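Alr1010 protein (PDB 3URG) is a cyanobacterial calcium-binding protein, CcbP, that probably coordinates the ion largely through acidic side chains. Local coordinates at residues Arg30-Ile34 / Ala134-Trp139; Phe62-Trp68 / Glu80-Leu86; Asp97-Val102 / Thr114-Ile120. All blocks are in the same frame, centred on the assembly; numbering follows the deposited sequence.

Interaction 1. Residues Arg30-Ile34 / Ala134-Trp139; sequences REHRI and ADWLYW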
loop_
_atom_site.group_PDB
_atom_site.type_symbol
_atom_site.label_atom_id
_atom_site.label_comp_id
_atom_site.label_asym_id
_atom_site.label_seq_id
_atom_site.Cartn_x
_atom_site.Cartn_y
_atom_site.Cartn_z
ATOM N N ARG A 30 -14.227 4.381 6.430
ATOM C CA ARG A 30 -12.803 4.516 6.115
ATOM C C ARG A 30 -12.287 5.913 6.515
ATOM O O ARG A 30 -11.195 6.048 7.075
ATOM C CB ARG A 30 -12.535 4.232 4.636
ATOM C CG ARG A 30 -12.932 2.809 4.177
ATOM C CD ARG A 30 -12.264 2.393 2.848
ATOM N NE ARG A 30 -12.854 1.149 2.341
ATOM C CZ ARG A 30 -12.489 -0.064 2.748
ATOM N NH1 ARG A 30 -11.518 -0.187 3.642
ATOM N NH2 ARG A 30 -13.092 -1.151 2.273
ATOM N N GLU A 31 -13.083 6.942 6.241
ATOM C CA GLU A 31 -12.718 8.304 6.625
ATOM C C GLU A 31 -12.473 8.415 8.132
ATOM O O GLU A 31 -11.487 9.001 8.564
ATOM C CB GLU A 31 -13.795 9.309 6.179
ATOM C CG GLU A 31 -13.970 9.403 4.654
ATOM C CD GLU A 31 -12.861 10.189 3.969
ATOM O OE1 GLU A 31 -12.071 10.874 4.666
ATOM O OE2 GLU A 31 -12.782 10.127 2.726
ATOM N N HIS A 32 -13.371 7.858 8.937
ATOM C CA HIS A 32 -13.207 7.934 10.392
ATOM C C HIS A 32 -11.913 7.253 10.818
ATOM O O HIS A 32 -11.169 7.765 11.651
ATOM C CB HIS A 32 -14.388 7.269 11.105
ATOM C CG HIS A 32 -14.289 7.293 12.598
ATOM N ND1 HIS A 32 -14.453 8.445 13.336
ATOM C CD2 HIS A 32 -14.072 6.301 13.495
ATOM C CE1 HIS A 32 -14.326 8.165 14.621
ATOM N NE2 HIS A 32 -14.088 6.871 14.743
ATOM N N ARG A 33 -11.657 6.084 10.245
ATOM C CA ARG A 33 -10.489 5.305 10.624
ATOM C C ARG A 33 -9.210 6.027 10.200
ATOM O O ARG A 33 -8.234 6.089 10.954
ATOM C CB ARG A 33 -10.552 3.908 10.004
ATOM C CG ARG A 33 -9.345 3.052 10.314
ATOM C CD ARG A 33 -9.652 1.569 10.088
ATOM N NE ARG A 33 -10.134 1.293 8.735
ATOM C CZ ARG A 33 -11.351 0.830 8.466
ATOM N NH1 ARG A 33 -12.199 0.596 9.460
ATOM N NH2 ARG A 33 -11.720 0.600 7.213
ATOM N N ILE A 34 -9.212 6.577 8.990
ATOM C CA ILE A 34 -8.042 7.315 8.518
ATOM C C ILE A 34 -7.769 8.517 9.419
ATOM O O ILE A 34 -6.626 8.782 9.796
ATOM C CB ILE A 34 -8.224 7.798 7.075
ATOM C CG1 ILE A 34 -8.134 6.608 6.110
ATOM C CG2 ILE A 34 -7.171 8.869 6.734
ATOM C CD1 ILE A 34 -8.652 6.917 4.728
ATOM N N ALA A 134 -7.263 -2.013 1.477
ATOM C CA ALA A 134 -8.442 -1.307 0.973
ATOM C C ALA A 134 -8.479 0.172 1.391
ATOM O O ALA A 134 -8.946 1.027 0.634
ATOM C CB ALA A 134 -9.710 -2.011 1.430
ATOM N N ASP A 135 -8.006 0.469 2.598
ATOM C CA ASP A 135 -7.988 1.856 3.079
ATOM C C ASP A 135 -7.026 2.666 2.217
ATOM O O ASP A 135 -7.293 3.824 1.856
ATOM C CB ASP A 135 -7.526 1.921 4.537
ATOM C CG ASP A 135 -8.617 1.544 5.537
ATOM O OD1 ASP A 135 -8.255 1.266 6.698
ATOM O OD2 ASP A 135 -9.820 1.522 5.182
ATOM N N TRP A 136 -5.887 2.060 1.906
ATOM C CA TRP A 136 -4.872 2.751 1.110
ATOM C C TRP A 136 -5.384 2.958 -0.317
ATOM O O TRP A 136 -5.281 4.048 -0.870
ATOM C CB TRP A 136 -3.551 1.957 1.115
ATOM C CG TRP A 136 -2.501 2.515 0.183
ATOM C CD1 TRP A 136 -1.914 1.870 -0.865
ATOM C CD2 TRP A 136 -1.931 3.833 0.213
ATOM N NE1 TRP A 136 -1.010 2.695 -1.484
ATOM C CE2 TRP A 136 -1.000 3.908 -0.845
ATOM C CE3 TRP A 136 -2.119 4.954 1.030
ATOM C CZ2 TRP A 136 -0.253 5.058 -1.108
ATOM C CZ3 TRP A 136 -1.362 6.106 0.766
ATOM C CH2 TRP A 136 -0.453 6.146 -0.296
ATOM N N LEU A 137 -5.939 1.903 -0.912
ATOM C CA LEU A 137 -6.562 2.020 -2.231
ATOM C C LEU A 137 -7.668 3.087 -2.250
ATOM O O LEU A 137 -7.816 3.836 -3.222
ATOM C CB LEU A 137 -7.115 0.663 -2.678
ATOM C CG LEU A 137 -6.022 -0.387 -2.904
ATOM C CD1 LEU A 137 -6.605 -1.752 -3.288
ATOM C CD2 LEU A 137 -5.059 0.113 -3.970
ATOM N N TYR A 138 -8.436 3.161 -1.167
ATOM C CA TYR A 138 -9.477 4.174 -1.053
ATOM C C TYR A 138 -8.898 5.593 -1.028
ATOM O O TYR A 138 -9.379 6.482 -1.726
ATOM C CB TYR A 138 -10.326 3.921 0.201
ATOM C CG TYR A 138 -11.249 5.074 0.548
ATOM C CD1 TYR A 138 -10.905 5.990 1.535
ATOM C CD2 TYR A 138 -12.479 5.228 -0.092
ATOM C CE1 TYR A 138 -11.750 7.057 1.857
ATOM C CE2 TYR A 138 -13.330 6.282 0.232
ATOM C CZ TYR A 138 -12.957 7.195 1.201
ATOM O OH TYR A 138 -13.804 8.244 1.523
ATOM N N TRP A 139 -7.877 5.800 -0.204
ATOM C CA TRP A 139 -7.190 7.086 -0.123
ATOM C C TRP A 139 -6.760 7.575 -1.515
ATOM O O TRP A 139 -6.968 8.741 -1.872
ATOM C CB TRP A 139 -5.990 6.938 0.830
ATOM C CG TRP A 139 -4.999 8.076 0.880
ATOM C CD1 TRP A 139 -3.927 8.259 0.061
ATOM C CD2 TRP A 139 -4.949 9.134 1.848
ATOM N NE1 TRP A 139 -3.228 9.385 0.439
ATOM C CE2 TRP A 139 -3.833 9.931 1.538
ATOM C CE3 TRP A 139 -5.751 9.492 2.942
ATOM C CZ2 TRP A 139 -3.504 11.070 2.271
ATOM C CZ3 TRP A 139 -5.415 10.615 3.669
ATOM C CH2 TRP A 139 -4.305 11.389 3.332
#
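Arg30 of helix 28-39 reaches across to Ala134, Asp135 and Tyr138 of helix 127-141, and its side chain meets them in turn from CB to the guanidinium. Arg30 CB lies over one face of the Tyr138 ring, 4.2 Å from the ring centroid, in a CH-pi contact. CG then passes Asp135 OD2, and Arg30 CD rests 3.6 Å from Tyr138 CB. Beyond NE the guanidinium is covered on one face by the Ala134 methyl, while at its edge Arg30 NH1 gives a hydrogen bond of 2.9 Å to Asp135 OD2, the oxygen being met from above the carboxylate plane.

The same carboxylate is held from another direction by Arg33, whose bend about CG-CD (chi3 56°) turns the guanidinium side-on to Asp135 and nearly coplanar with its carboxylate. Arg33 NE binds Asp135 OD1 at 2.8 Å and Arg33 NH2 binds OD2, which thus accepts from both arginines. Two cations around one buried aspartate would be expected to favour its ionised form. The pair is a case of two helices, far apart in sequence, whose segments 30-34 and 134-139 run at about 101° to each other, joined by a salt-bridge network beside an apolar patch. In that patch Ile34 CD1 meets the edge of the Tyr138 ring, 4.0 Å from Tyr138 CD1, and Ile34 CG2 lies 3.9 Å from Trp139 CZ3; Trp52 of helix 45-59 stands edge-to-face with the Trp139 ring. Tyr138 OH donates to Glu31 OE2 over a very short 2.5 Å, with the carboxylate turned steeply to the ring. Tyr144 OH also bonds to Glu31 OE2, and Asp27 N to Tyr138 OH.

Interaction 2. Residues Phe62-Trp68 / Glu80-Leu86; sequences FPFMGKW and EKTVEVL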
loop_
_atom_site.group_PDB
_atom_site.type_symbol
_atom_site.label_atom_id
_atom_site.label_comp_id
_atom_site.label_asym_id
_atom_site.label_seq_id
_atom_site.Cartn_x
_atom_site.Cartn_y
_atom_site.Cartn_z
ATOM N N PHE A 62 2.591 -9.371 7.817
ATOM C CA PHE A 62 3.633 -9.959 6.972
ATOM C C PHE A 62 4.122 -11.312 7.519
ATOM O O PHE A 62 4.182 -11.504 8.729
ATOM C CB PHE A 62 4.833 -9.020 6.860
ATOM C CG PHE A 62 4.494 -7.643 6.374
ATOM C CD1 PHE A 62 4.100 -7.431 5.064
ATOM C CD2 PHE A 62 4.616 -6.553 7.218
ATOM C CE1 PHE A 62 3.807 -6.152 4.610
ATOM C CE2 PHE A 62 4.322 -5.271 6.771
ATOM C CZ PHE A 62 3.915 -5.075 5.469
ATOM N N PRO A 63 4.494 -12.242 6.628
ATOM C CA PRO A 63 4.455 -12.077 5.178
ATOM C C PRO A 63 3.127 -12.568 4.657
ATOM O O PRO A 63 2.458 -13.326 5.327
ATOM C CB PRO A 63 5.559 -13.028 4.687
ATOM C CG PRO A 63 5.870 -13.950 5.880
ATOM C CD PRO A 63 4.971 -13.583 7.009
ATOM N N PHE A 64 2.733 -12.125 3.474
ATOM C CA PHE A 64 1.533 -12.661 2.856
ATOM C C PHE A 64 1.776 -12.776 1.360
ATOM O O PHE A 64 2.737 -12.214 0.833
ATOM C CB PHE A 64 0.278 -11.818 3.188
ATOM C CG PHE A 64 0.332 -10.390 2.684
ATOM C CD1 PHE A 64 -0.113 -10.070 1.409
ATOM C CD2 PHE A 64 0.793 -9.369 3.504
ATOM C CE1 PHE A 64 -0.076 -8.756 0.951
ATOM C CE2 PHE A 64 0.829 -8.061 3.060
ATOM C CZ PHE A 64 0.396 -7.753 1.780
ATOM N N MET A 65 0.931 -13.519 0.670
ATOM C CA MET A 65 1.126 -13.645 -0.764
ATOM C C MET A 65 0.242 -12.707 -1.569
ATOM O O MET A 65 -0.866 -12.367 -1.158
ATOM C CB MET A 65 0.953 -15.091 -1.190
ATOM C CG MET A 65 2.186 -15.907 -0.864
ATOM S SD MET A 65 1.848 -17.634 -0.967
ATOM C CE MET A 65 0.377 -17.739 0.051
ATOM N N GLY A 66 0.748 -12.281 -2.716
ATOM C CA GLY A 66 -0.009 -11.405 -3.582
ATOM C C GLY A 66 0.376 -11.542 -5.039
ATOM O O GLY A 66 1.423 -12.112 -5.365
ATOM N N LYS A 67 -0.494 -11.041 -5.914
ATOM C CA LYS A 67 -0.188 -10.922 -7.333
ATOM C C LYS A 67 0.303 -9.505 -7.549
ATOM O O LYS A 67 -0.421 -8.545 -7.269
ATOM C CB LYS A 67 -1.445 -11.140 -8.179
ATOM C CG LYS A 67 -2.098 -12.505 -8.064
ATOM C CD LYS A 67 -3.203 -12.633 -9.105
ATOM C CE LYS A 67 -4.467 -13.256 -8.528
ATOM N NZ LYS A 67 -4.305 -14.706 -8.226
ATOM N N TRP A 68 1.532 -9.377 -8.039
ATOM C CA TRP A 68 2.116 -8.077 -8.326
ATOM C C TRP A 68 2.082 -7.781 -9.821
ATOM O O TRP A 68 2.602 -8.550 -10.630
ATOM C CB TRP A 68 3.555 -8.029 -7.819
ATOM C CG TRP A 68 4.319 -6.774 -8.147
ATOM C CD1 TRP A 68 3.820 -5.497 -8.268
ATOM C CD2 TRP A 68 5.732 -6.670 -8.353
ATOM N NE1 TRP A 68 4.840 -4.620 -8.556
ATOM C CE2 TRP A 68 6.024 -5.313 -8.605
ATOM C CE3 TRP A 68 6.786 -7.599 -8.348
ATOM C CZ2 TRP A 68 7.314 -4.859 -8.846
ATOM C CZ3 TRP A 68 8.065 -7.144 -8.591
ATOM C CH2 TRP A 68 8.319 -5.792 -8.846
ATOM N N GLU A 80 2.669 -10.212 -14.465
ATOM C CA GLU A 80 1.952 -10.465 -13.222
ATOM C C GLU A 80 2.670 -11.549 -12.418
ATOM O O GLU A 80 2.573 -12.734 -12.733
ATOM C CB GLU A 80 0.503 -10.857 -13.508
ATOM C CG GLU A 80 -0.332 -11.083 -12.256
ATOM C CD GLU A 80 -1.812 -11.209 -12.560
ATOM O OE1 GLU A 80 -2.466 -12.113 -11.995
ATOM O OE2 GLU A 80 -2.321 -10.407 -13.372
ATOM N N LYS A 81 3.398 -11.129 -11.386
ATOM C CA LYS A 81 4.237 -12.035 -10.607
ATOM C C LYS A 81 3.535 -12.468 -9.318
ATOM O O LYS A 81 2.822 -11.679 -8.698
ATOM C CB LYS A 81 5.564 -11.358 -10.237
ATOM C CG LYS A 81 6.719 -11.537 -11.223
ATOM C CD LYS A 81 8.027 -11.048 -10.602
ATOM C CE LYS A 81 9.225 -11.902 -11.040
ATOM N NZ LYS A 81 9.018 -13.366 -10.756
ATOM N N THR A 82 3.761 -13.711 -8.907
ATOM C CA THR A 82 3.224 -14.204 -7.638
ATOM C C THR A 82 4.328 -14.210 -6.601
ATOM O O THR A 82 5.319 -14.926 -6.733
ATOM C CB THR A 82 2.598 -15.607 -7.773
ATOM O OG1 THR A 82 1.387 -15.509 -8.531
ATOM C CG2 THR A 82 2.270 -16.173 -6.391
ATOM N N VAL A 83 4.164 -13.404 -5.559
ATOM C CA VAL A 83 5.287 -13.127 -4.677
ATOM C C VAL A 83 4.882 -13.207 -3.230
ATOM O O VAL A 83 3.697 -13.195 -2.918
ATOM C CB VAL A 83 5.862 -11.721 -4.940
ATOM C CG1 VAL A 83 6.291 -11.591 -6.399
ATOM C CG2 VAL A 83 4.833 -10.635 -4.594
ATOM N N GLU A 84 5.870 -13.292 -2.349
ATOM C CA GLU A 84 5.619 -13.073 -0.933
ATOM C C GLU A 84 5.870 -11.609 -0.643
ATOM O O GLU A 84 6.909 -11.063 -1.012
ATOM C CB GLU A 84 6.550 -13.914 -0.064
ATOM C CG GLU A 84 6.159 -15.372 0.061
ATOM C CD GLU A 84 7.057 -16.125 1.031
ATOM O OE1 GLU A 84 7.340 -15.598 2.128
ATOM O OE2 GLU A 84 7.481 -17.245 0.693
ATOM N N VAL A 85 4.909 -10.962 0.003
ATOM C CA VAL A 85 5.099 -9.594 0.434
ATOM C C VAL A 85 5.728 -9.639 1.827
ATOM O O VAL A 85 5.105 -10.114 2.780
ATOM C CB VAL A 85 3.772 -8.849 0.474
ATOM C CG1 VAL A 85 4.004 -7.389 0.791
ATOM C CG2 VAL A 85 3.036 -9.021 -0.853
ATOM N N LEU A 86 6.962 -9.152 1.924
ATOM C CA LEU A 86 7.802 -9.352 3.109
ATOM C C LEU A 86 7.662 -8.266 4.174
ATOM O O LEU A 86 7.892 -8.511 5.357
ATOM C CB LEU A 86 9.270 -9.443 2.688
ATOM C CG LEU A 86 9.827 -10.795 2.212
ATOM C CD1 LEU A 86 8.740 -11.793 1.821
ATOM C CD2 LEU A 86 10.816 -10.583 1.087
#
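Glu80 lays its carboxylate on the aliphatic part of Lys67, Glu80 OE1 lying 3.0 Å from Lys67 CD, while the Lys67 ammonium remains beyond salt-bridge distance. Lys81 follows as a hydrogen-bonded pair with Trp68, Lys81 O accepting from Trp68 N at 2.7 Å and its N donating back to Trp68 O. Its side chain passes the indole obliquely, and NZ finds its salt bridge in Asp104. Thr82 stands opposite Lys67 as a non-hydrogen-bonded pair, its CA making a CA-H...O contact with Gly66 O.

Val83 pairs with Gly66 through two N-H...O bonds and sends CG1 to the edge of the Trp68 ring. Glu84, opposite Met65, shares a face with Thr82 and Lys67; Glu84 CG lies 4.1 Å from Met65 CG. At Val85 an aromatic ring joins the packing. Phe64 holds CG between its backbone N and carbonyl carbon (chi1 62°), which brings the ring back over its partner, and Val85 CB sits above the ring centre, 3.8 Å from the centroid. Val85 CG1 and CG2 reach across the same ring, and CG1 also touches Phe62 CE1 at 4.0 Å. Val85 N donates to Phe64 O at 2.6 Å, while Val85 O takes Phe64 N and a CA-H...O contact from Pro63. Leu86 O ends the segment 3.4 Å from Phe62 CB.

Three reciprocal pairs of backbone bonds fix the register of this antiparallel beta hairpin, and side-chain alternation divides the chemistry: Phe64, Trp68, Val83 and Val85 bury an apolar face, with Lys81 at its border, whereas Met65, Lys67, Thr82 and Glu84 make the other largely polar.

Interaction 3. Residues Asp97-Val102 / Thr114-Ile120; sequences DMYVEV and TAKLSDI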
loop_
_atom_site.group_PDB
_atom_site.type_symbol
_atom_site.label_atom_id
_atom_site.label_comp_id
_atom_site.label_asym_id
_atom_site.label_seq_id
_atom_site.Cartn_x
_atom_site.Cartn_y
_atom_site.Cartn_z
ATOM N N ASP A 97 4.944 7.583 -2.262
ATOM C CA ASP A 97 4.009 6.475 -2.386
ATOM C C ASP A 97 4.336 5.477 -1.301
ATOM O O ASP A 97 5.375 5.600 -0.646
ATOM C CB ASP A 97 4.180 5.819 -3.761
ATOM C CG ASP A 97 2.903 5.181 -4.271
ATOM O OD1 ASP A 97 2.045 4.780 -3.447
ATOM O OD2 ASP A 97 2.764 5.069 -5.509
ATOM N N MET A 98 3.455 4.492 -1.108
ATOM C CA MET A 98 3.702 3.412 -0.156
ATOM C C MET A 98 4.256 2.184 -0.879
ATOM O O MET A 98 3.559 1.585 -1.696
ATOM C CB MET A 98 2.409 3.051 0.593
ATOM C CG MET A 98 1.895 4.207 1.489
ATOM S SD MET A 98 2.967 4.404 2.943
ATOM C CE MET A 98 3.800 5.956 2.639
ATOM N N TYR A 99 5.502 1.819 -0.574
ATOM C CA TYR A 99 6.161 0.690 -1.224
ATOM C C TYR A 99 6.330 -0.455 -0.246
ATOM O O TYR A 99 6.532 -0.240 0.947
ATOM C CB TYR A 99 7.541 1.089 -1.777
ATOM C CG TYR A 99 7.482 2.069 -2.925
ATOM C CD1 TYR A 99 7.424 1.628 -4.241
ATOM C CD2 TYR A 99 7.486 3.436 -2.691
ATOM C CE1 TYR A 99 7.360 2.525 -5.296
ATOM C CE2 TYR A 99 7.424 4.342 -3.736
ATOM C CZ TYR A 99 7.360 3.879 -5.037
ATOM O OH TYR A 99 7.302 4.776 -6.077
ATOM N N VAL A 100 6.235 -1.675 -0.758
ATOM C CA VAL A 100 6.515 -2.842 0.042
ATOM C C VAL A 100 7.617 -3.634 -0.630
ATOM O O VAL A 100 7.855 -3.515 -1.834
ATOM C CB VAL A 100 5.284 -3.735 0.198
ATOM C CG1 VAL A 100 4.214 -3.043 1.087
ATOM C CG2 VAL A 100 4.720 -4.102 -1.170
ATOM N N GLU A 101 8.299 -4.448 0.154
ATOM C CA GLU A 101 9.269 -5.355 -0.411
ATOM C C GLU A 101 8.634 -6.708 -0.672
ATOM O O GLU A 101 7.932 -7.235 0.188
ATOM C CB GLU A 101 10.423 -5.544 0.543
ATOM C CG GLU A 101 11.043 -6.896 0.375
ATOM C CD GLU A 101 12.259 -7.034 1.215
ATOM O OE1 GLU A 101 12.932 -8.086 1.141
ATOM O OE2 GLU A 101 12.533 -6.071 1.955
ATOM N N VAL A 102 8.906 -7.273 -1.851
ATOM C CA VAL A 102 8.327 -8.555 -2.266
ATOM C C VAL A 102 9.415 -9.487 -2.782
ATOM O O VAL A 102 10.437 -9.024 -3.290
ATOM C CB VAL A 102 7.249 -8.374 -3.365
ATOM C CG1 VAL A 102 6.238 -7.275 -2.940
ATOM C CG2 VAL A 102 7.872 -8.011 -4.705
ATOM N N THR A 114 11.195 -3.966 -4.983
ATOM C CA THR A 114 10.355 -2.958 -4.352
ATOM C C THR A 114 9.136 -2.758 -5.237
ATOM O O THR A 114 9.270 -2.549 -6.439
ATOM C CB THR A 114 11.112 -1.639 -4.197
ATOM O OG1 THR A 114 12.279 -1.863 -3.395
ATOM C CG2 THR A 114 10.242 -0.606 -3.514
ATOM N N ALA A 115 7.950 -2.867 -4.648
ATOM C CA ALA A 115 6.707 -2.733 -5.387
ATOM C C ALA A 115 5.794 -1.724 -4.693
ATOM O O ALA A 115 5.746 -1.665 -3.448
ATOM C CB ALA A 115 5.997 -4.088 -5.465
ATOM N N LYS A 116 5.063 -0.956 -5.498
ATOM C CA LYS A 116 3.974 -0.126 -4.992
ATOM C C LYS A 116 2.852 -1.009 -4.425
ATOM O O LYS A 116 2.372 -1.921 -5.098
ATOM C CB LYS A 116 3.411 0.756 -6.115
ATOM C CG LYS A 116 4.449 1.662 -6.749
ATOM C CD LYS A 116 3.848 2.847 -7.466
ATOM C CE LYS A 116 3.394 2.503 -8.861
ATOM N NZ LYS A 116 3.346 3.733 -9.702
ATOM N N LEU A 117 2.427 -0.736 -3.192
ATOM C CA LEU A 117 1.314 -1.482 -2.607
ATOM C C LEU A 117 0.092 -1.435 -3.531
ATOM O O LEU A 117 -0.671 -2.394 -3.611
ATOM C CB LEU A 117 0.960 -0.919 -1.222
ATOM C CG LEU A 117 -0.065 -1.710 -0.406
ATOM C CD1 LEU A 117 0.375 -3.165 -0.236
ATOM C CD2 LEU A 117 -0.280 -1.065 0.957
ATOM N N SER A 118 -0.089 -0.322 -4.233
ATOM C CA SER A 118 -1.252 -0.145 -5.099
ATOM C C SER A 118 -1.242 -1.095 -6.298
ATOM O O SER A 118 -2.242 -1.205 -7.016
ATOM C CB SER A 118 -1.332 1.306 -5.596
ATOM O OG SER A 118 -0.220 1.612 -6.421
ATOM N N ASP A 119 -0.110 -1.764 -6.517
ATOM C CA ASP A 119 0.023 -2.762 -7.593
ATOM C C ASP A 119 -0.055 -4.210 -7.102
ATOM O O ASP A 119 0.205 -5.158 -7.865
ATOM C CB ASP A 119 1.339 -2.569 -8.343
ATOM C CG ASP A 119 1.323 -1.354 -9.260
ATOM O OD1 ASP A 119 0.232 -0.994 -9.741
ATOM O OD2 ASP A 119 2.410 -0.785 -9.516
ATOM N N ILE A 120 -0.432 -4.380 -5.840
ATOM C CA ILE A 120 -0.497 -5.697 -5.221
ATOM C C ILE A 120 -1.941 -6.129 -4.977
ATOM O O ILE A 120 -2.724 -5.407 -4.359
ATOM C CB ILE A 120 0.218 -5.722 -3.858
ATOM C CG1 ILE A 120 1.706 -5.429 -4.006
ATOM C CG2 ILE A 120 -0.028 -7.076 -3.147
ATOM C CD1 ILE A 120 2.448 -6.455 -4.820
HETATM O O HOH W 1 1.171 2.357 -3.355
HETATM O O HOH W 2 0.341 4.350 -6.442
#
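Backbone hydrogen bonds join Met98 and Val100 to Ala115 and Leu117. Val100 and Ala115 form a reciprocal pair, with Val100 N to Ala115 O at 2.7 Å and Ala115 N to Val100 O at 2.9 Å. Past the last bridge, Leu117 N still donates to Met98 O at 3.0 Å, so the pairing is carried into the 3-10 segment 117-119.

Apolar contacts lie on the inner side. Val100 CG1 touches Leu117 CD1 at 4.1 Å, Val102 CG1 meets the Ala115 methyl, and both valines reach Ile120. Trp68 of the neighbouring hairpin and Trp136 of helix 127-141 close over this group.

Tyr99 makes its contacts through carbon. Its ring and the Lys116 chain run side by side in the same direction, Tyr99 CE1 being 3.4 Å from Lys116 CG, while Thr114 CG2 comes across at nearly a right angle to touch CB.

The polar contacts gather at Asp97. With CG swung roughly opposite the backbone N (chi1 -151°), the carboxylate turns to the other segment: Asp97 OD2 lies 3.2 Å from Lys116 CD, though the ammonium stays beyond a salt bridge, and OD1 accepts from Met98 N. One water donates to Asp97 OD1 and Met98 O and accepts from Ser118 N; a second donates to Asp97 OD2 at 2.7 Å and also bonds with Ser118 OG. Water therefore bridges the two segments where direct strand pairing stops.

This is an antiparallel beta hairpin whose returning strand 111-116 forms an edge of the five-stranded sheet and then turns through a short 3-10 segment into strand 120-122.

In the fold
From the N terminus, helix 28-39 enters first, and its partner in interaction 1 arrives only with helix 127-141, about 100 residues later; that contact closes a long loop containing both others. Within it, interaction 2 closes the hairpin of strands 64-72 and 77-86, and interaction 3 then closes the hairpin of strands 99-104 and 111-116. These two lie in series without crossing. Neighbouring strands 77-86 and 99-104 join them into one sheet, where Val83 packs on Val102 and Trp68 on Ala115 and Ile120. Trp136 of the last helix reaches Asp97, Met98 and Leu117, tying the helical side to interaction 3, whereas interactions 1 and 2 do not touch.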